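Local coordinates for SusD-like carbohydrate binding protein BF1063 (Bacteroides fragilis NCTC 9343, PDB 3I4G), which probably binds carbohydrate at the outer membrane as a member of the SusD family, at residues 386-392 and 443-448. Sequence-based numbering, arbitrary orientation.
Sequences RYAEVLL and ERRIEL
Arg386 and Glu447 form a salt bridge, gripped end-on by two nitrogens. Arg386 NH1 lies 2.9 Å from Glu447 OE2, which accepts through its anti lone pair. Arg386 NH2 bonds the same Glu447 OE2 at 3.2 Å, from above the carboxylate plane. OE2 lies in the guanidinium plane, but the two planes are turned 60° apart. The Arg386 chain bends at chi3 (-68°), which brings its end round to this oxygen. Glu250 and Glu451 also pair with Arg386, while Arg318 and Arg420 pair with Glu447. This buried charge network probably favours the ionised forms of both side chains.

A second, weaker bridge joins Arg444 NH2 to Glu389 OE2 at 3.3 Å, with the two flat groups nearly perpendicular. One water accepts from Arg444 NH1 and donates to Glu389 OE2. Another accepts from NH1 and donates weakly to Leu392 O. Arg206 also holds Glu389, and Asp457 holds Arg444 NE.

Leu448 lies between the bridges. Its CD2 sits over one face of the Arg386 guanidinium, its CD1 over the centre of one Arg444 guanidinium face. Beyond them, toward Glu443, Leu392 CD1 packs on Arg444 CA at 3.8 Å. Its CD2 meets Glu443 CG. Ala388 CB rests against the Glu447 side chain.

The start of helix 387-400 meets the end of helix 433-447. Their local axes run 10.6 Å apart at 177°, an antiparallel helix pair in the helical part of the SusD-family fold.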
ATOM      1  N   ARG A 386       1.977  -7.453  -6.231  1.00  7.30           N
ATOM      2  CA  ARG A 386       1.436  -7.777  -7.553  1.00  7.16           C
ATOM      3  C   ARG A 386       2.568  -7.882  -8.565  1.00  7.25           C
ATOM      4  O   ARG A 386       3.564  -7.147  -8.521  1.00  7.79           O
ATOM      5  CB  ARG A 386       0.411  -6.724  -8.015  1.00  7.64           C
ATOM      6  CG  ARG A 386      -0.763  -6.604  -7.119  1.00  8.22           C
ATOM      7  CD  ARG A 386      -1.961  -5.901  -7.726  1.00  8.66           C
ATOM      8  NE  ARG A 386      -1.851  -4.468  -8.004  1.00  8.53           N
ATOM      9  CZ  ARG A 386      -1.700  -3.910  -9.213  1.00  9.12           C
ATOM     10  NH1 ARG A 386      -1.411  -4.614 -10.317  1.00  8.55           N
ATOM     11  NH2 ARG A 386      -1.781  -2.596  -9.314  1.00  9.21           N
ATOM     12  N   TYR A 387       2.361  -8.766  -9.542  1.00  8.13           N
ATOM     13  CA  TYR A 387       3.372  -8.908 -10.609  1.00  8.31           C
ATOM     14  C   TYR A 387       3.592  -7.581 -11.361  1.00  8.33           C
ATOM     15  O   TYR A 387       4.673  -7.322 -11.835  1.00  8.93           O
ATOM     16  CB  TYR A 387       2.996 -10.030 -11.570  1.00  8.26           C
ATOM     17  CG  TYR A 387       4.082 -10.490 -12.532  1.00  9.14           C
ATOM     18  CD1 TYR A 387       5.306 -10.908 -12.065  1.00  8.38           C
ATOM     19  CD2 TYR A 387       3.842 -10.538 -13.901  1.00  8.32           C
ATOM     20  CE1 TYR A 387       6.266 -11.375 -12.936  1.00  9.58           C
ATOM     21  CE2 TYR A 387       4.798 -10.994 -14.768  1.00  8.72           C
ATOM     22  CZ  TYR A 387       5.991 -11.407 -14.278  1.00  9.52           C
ATOM     23  OH  TYR A 387       6.959 -11.913 -15.148  1.00 10.16           O
ATOM     24  N   ALA A 388       2.570  -6.721 -11.485  1.00  8.35           N
ATOM     25  CA  ALA A 388       2.830  -5.441 -12.124  1.00  8.32           C
ATOM     26  C   ALA A 388       3.890  -4.639 -11.388  1.00  8.26           C
ATOM     27  O   ALA A 388       4.692  -3.949 -12.020  1.00  9.04           O
ATOM     28  CB  ALA A 388       1.583  -4.623 -12.186  1.00  9.09           C
ATOM     29  N   GLU A 389       3.924  -4.706 -10.054  1.00  8.79           N
ATOM     30  CA  GLU A 389       4.968  -4.001  -9.313  1.00  7.73           C
ATOM     31  C   GLU A 389       6.325  -4.648  -9.594  1.00  9.48           C
ATOM     32  O   GLU A 389       7.346  -3.962  -9.692  1.00  9.90           O
ATOM     33  CB  GLU A 389       4.696  -4.012  -7.811  1.00  8.52           C
ATOM     34  CG  GLU A 389       5.814  -3.264  -7.066  1.00  8.47           C
ATOM     35  CD  GLU A 389       5.773  -3.355  -5.558  1.00 10.30           C
ATOM     36  OE1 GLU A 389       4.723  -3.715  -4.996  1.00 10.50           O
ATOM     37  OE2 GLU A 389       6.823  -3.054  -4.925  1.00 11.74           O
ATOM     38  N   VAL A 390       6.376  -5.972  -9.686  1.00  8.58           N
ATOM     39  CA  VAL A 390       7.618  -6.659 -10.013  1.00  7.74           C
ATOM     40  C   VAL A 390       8.183  -6.198 -11.352  1.00  8.19           C
ATOM     41  O   VAL A 390       9.385  -5.930 -11.456  1.00  8.41           O
ATOM     42  CB  VAL A 390       7.396  -8.201 -10.019  1.00  8.86           C
ATOM     43  CG1 VAL A 390       8.604  -8.958 -10.550  1.00  9.61           C
ATOM     44  CG2 VAL A 390       7.019  -8.689  -8.605  1.00 10.68           C
ATOM     45  N   LEU A 391       7.325  -6.114 -12.367  1.00  8.73           N
ATOM     46  CA  LEU A 391       7.773  -5.682 -13.693  1.00  7.88           C
ATOM     47  C   LEU A 391       8.251  -4.246 -13.677  1.00  8.23           C
ATOM     48  O   LEU A 391       9.315  -3.927 -14.224  1.00  8.42           O
ATOM     49  CB  LEU A 391       6.651  -5.844 -14.721  1.00  7.30           C
ATOM     50  CG  LEU A 391       6.162  -7.248 -14.994  1.00  7.74           C
ATOM     51  CD1 LEU A 391       5.036  -7.246 -16.045  1.00  9.46           C
ATOM     52  CD2 LEU A 391       7.311  -8.156 -15.458  1.00  9.41           C
ATOM     53  N   LEU A 392       7.517  -3.355 -13.008  1.00  8.50           N
ATOM     54  CA  LEU A 392       7.950  -1.953 -12.937  1.00  8.83           C
ATOM     55  C   LEU A 392       9.174  -1.795 -12.042  1.00  8.63           C
ATOM     56  O   LEU A 392      10.005  -0.930 -12.278  1.00  9.02           O
ATOM     57  CB  LEU A 392       6.811  -1.054 -12.482  1.00  9.96           C
ATOM     58  CG  LEU A 392       5.587  -1.007 -13.382  1.00  9.95           C
ATOM     59  CD1 LEU A 392       4.436  -0.234 -12.743  1.00 10.94           C
ATOM     60  CD2 LEU A 392       5.946  -0.437 -14.753  1.00 10.38           C
ATOM     61  N   GLU A 443       4.305   5.721 -14.088  1.00  9.98           N
ATOM     62  CA  GLU A 443       3.513   4.550 -14.362  1.00 10.08           C
ATOM     63  C   GLU A 443       3.252   3.796 -13.072  1.00 10.95           C
ATOM     64  O   GLU A 443       2.164   3.281 -12.867  1.00 10.78           O
ATOM     65  CB  GLU A 443       4.205   3.657 -15.398  1.00 11.52           C
ATOM     66  CG  GLU A 443       3.330   2.530 -15.866  1.00 10.55           C
ATOM     67  CD  GLU A 443       2.133   3.033 -16.682  1.00 11.53           C
ATOM     68  OE1 GLU A 443       2.220   4.091 -17.380  1.00 12.08           O
ATOM     69  OE2 GLU A 443       1.093   2.359 -16.668  1.00 12.02           O
ATOM     70  N   ARG A 444       4.256   3.693 -12.213  1.00  9.89           N
ATOM     71  CA  ARG A 444       4.105   3.056 -10.966  1.00  9.06           C
ATOM     72  C   ARG A 444       3.027   3.762 -10.126  1.00  8.93           C
ATOM     73  O   ARG A 444       2.194   3.129  -9.472  1.00  9.68           O
ATOM     74  CB  ARG A 444       5.461   3.041 -10.247  1.00 12.68           C
ATOM     75  CG  ARG A 444       5.477   2.340  -8.975  1.00 10.83           C
ATOM     76  CD  ARG A 444       6.916   2.418  -8.380  1.00 11.22           C
ATOM     77  NE  ARG A 444       6.924   1.783  -7.097  1.00 10.71           N
ATOM     78  CZ  ARG A 444       7.289   0.546  -6.839  1.00  8.90           C
ATOM     79  NH1 ARG A 444       7.759  -0.272  -7.788  1.00 10.47           N
ATOM     80  NH2 ARG A 444       7.177   0.142  -5.603  1.00 10.34           N
ATOM     81  N   ARG A 445       3.024   5.088 -10.111  1.00  7.98           N
ATOM     82  CA  ARG A 445       2.006   5.865  -9.393  1.00  7.40           C
ATOM     83  C   ARG A 445       0.611   5.496  -9.867  1.00  8.77           C
ATOM     84  O   ARG A 445      -0.292   5.225  -9.069  1.00  8.67           O
ATOM     85  CB  ARG A 445       2.228   7.364  -9.598  1.00  8.24           C
ATOM     86  CG  ARG A 445       1.277   8.185  -8.804  1.00  8.43           C
ATOM     87  CD  ARG A 445       1.384   9.665  -9.001  1.00  8.85           C
ATOM     88  NE  ARG A 445       0.533  10.354  -7.987  1.00  8.12           N
ATOM     89  CZ  ARG A 445       0.358  11.660  -7.895  1.00  9.29           C
ATOM     90  NH1 ARG A 445       0.923  12.489  -8.747  1.00  8.82           N
ATOM     91  NH2 ARG A 445      -0.424  12.134  -6.945  1.00  9.04           N
ATOM     92  N   ILE A 446       0.424   5.462 -11.174  1.00  8.47           N
ATOM     93  CA  ILE A 446      -0.884   5.149 -11.717  1.00  7.91           C
ATOM     94  C   ILE A 446      -1.285   3.707 -11.474  1.00  8.31           C
ATOM     95  O   ILE A 446      -2.364   3.400 -10.962  1.00  8.60           O
ATOM     96  CB  ILE A 446      -0.913   5.443 -13.243  1.00  8.32           C
ATOM     97  CG1 ILE A 446      -0.683   6.924 -13.535  1.00  9.99           C
ATOM     98  CG2 ILE A 446      -2.226   4.954 -13.877  1.00  9.49           C
ATOM     99  CD1 ILE A 446      -1.570   7.886 -12.776  1.00 11.43           C
ATOM    100  N   GLU A 447      -0.373   2.789 -11.765  1.00  8.43           N
ATOM    101  CA  GLU A 447      -0.699   1.367 -11.633  1.00  7.80           C
ATOM    102  C   GLU A 447      -1.056   0.968 -10.219  1.00  8.37           C
ATOM    103  O   GLU A 447      -2.001   0.198 -10.014  1.00  8.90           O
ATOM    104  CB  GLU A 447       0.468   0.532 -12.145  1.00  7.35           C
ATOM    105  CG  GLU A 447       0.277  -0.947 -11.997  1.00  8.51           C
ATOM    106  CD  GLU A 447      -0.849  -1.547 -12.811  1.00  8.30           C
ATOM    107  OE1 GLU A 447      -1.310  -0.899 -13.769  1.00  9.18           O
ATOM    108  OE2 GLU A 447      -1.271  -2.670 -12.485  1.00  9.03           O
ATOM    109  N   LEU A 448      -0.339   1.509  -9.237  1.00  8.28           N
ATOM    110  CA  LEU A 448      -0.506   1.105  -7.847  1.00  8.11           C
ATOM    111  C   LEU A 448      -1.296   2.082  -7.014  1.00  8.80           C
ATOM    112  O   LEU A 448      -1.349   1.932  -5.795  1.00  9.22           O
ATOM    113  CB  LEU A 448       0.879   0.915  -7.209  1.00  8.19           C
ATOM    114  CG  LEU A 448       1.806  -0.080  -7.883  1.00  9.50           C
ATOM    115  CD1 LEU A 448       3.206  -0.018  -7.225  1.00 11.20           C
ATOM    116  CD2 LEU A 448       1.240  -1.502  -7.850  1.00 11.39           C
TER
HETATM  117  O   HOH W   1       8.924  -2.548  -6.399  1.00 12.86           O
HETATM  118  O   HOH W   2       9.170   0.747 -10.164  1.00 11.69           O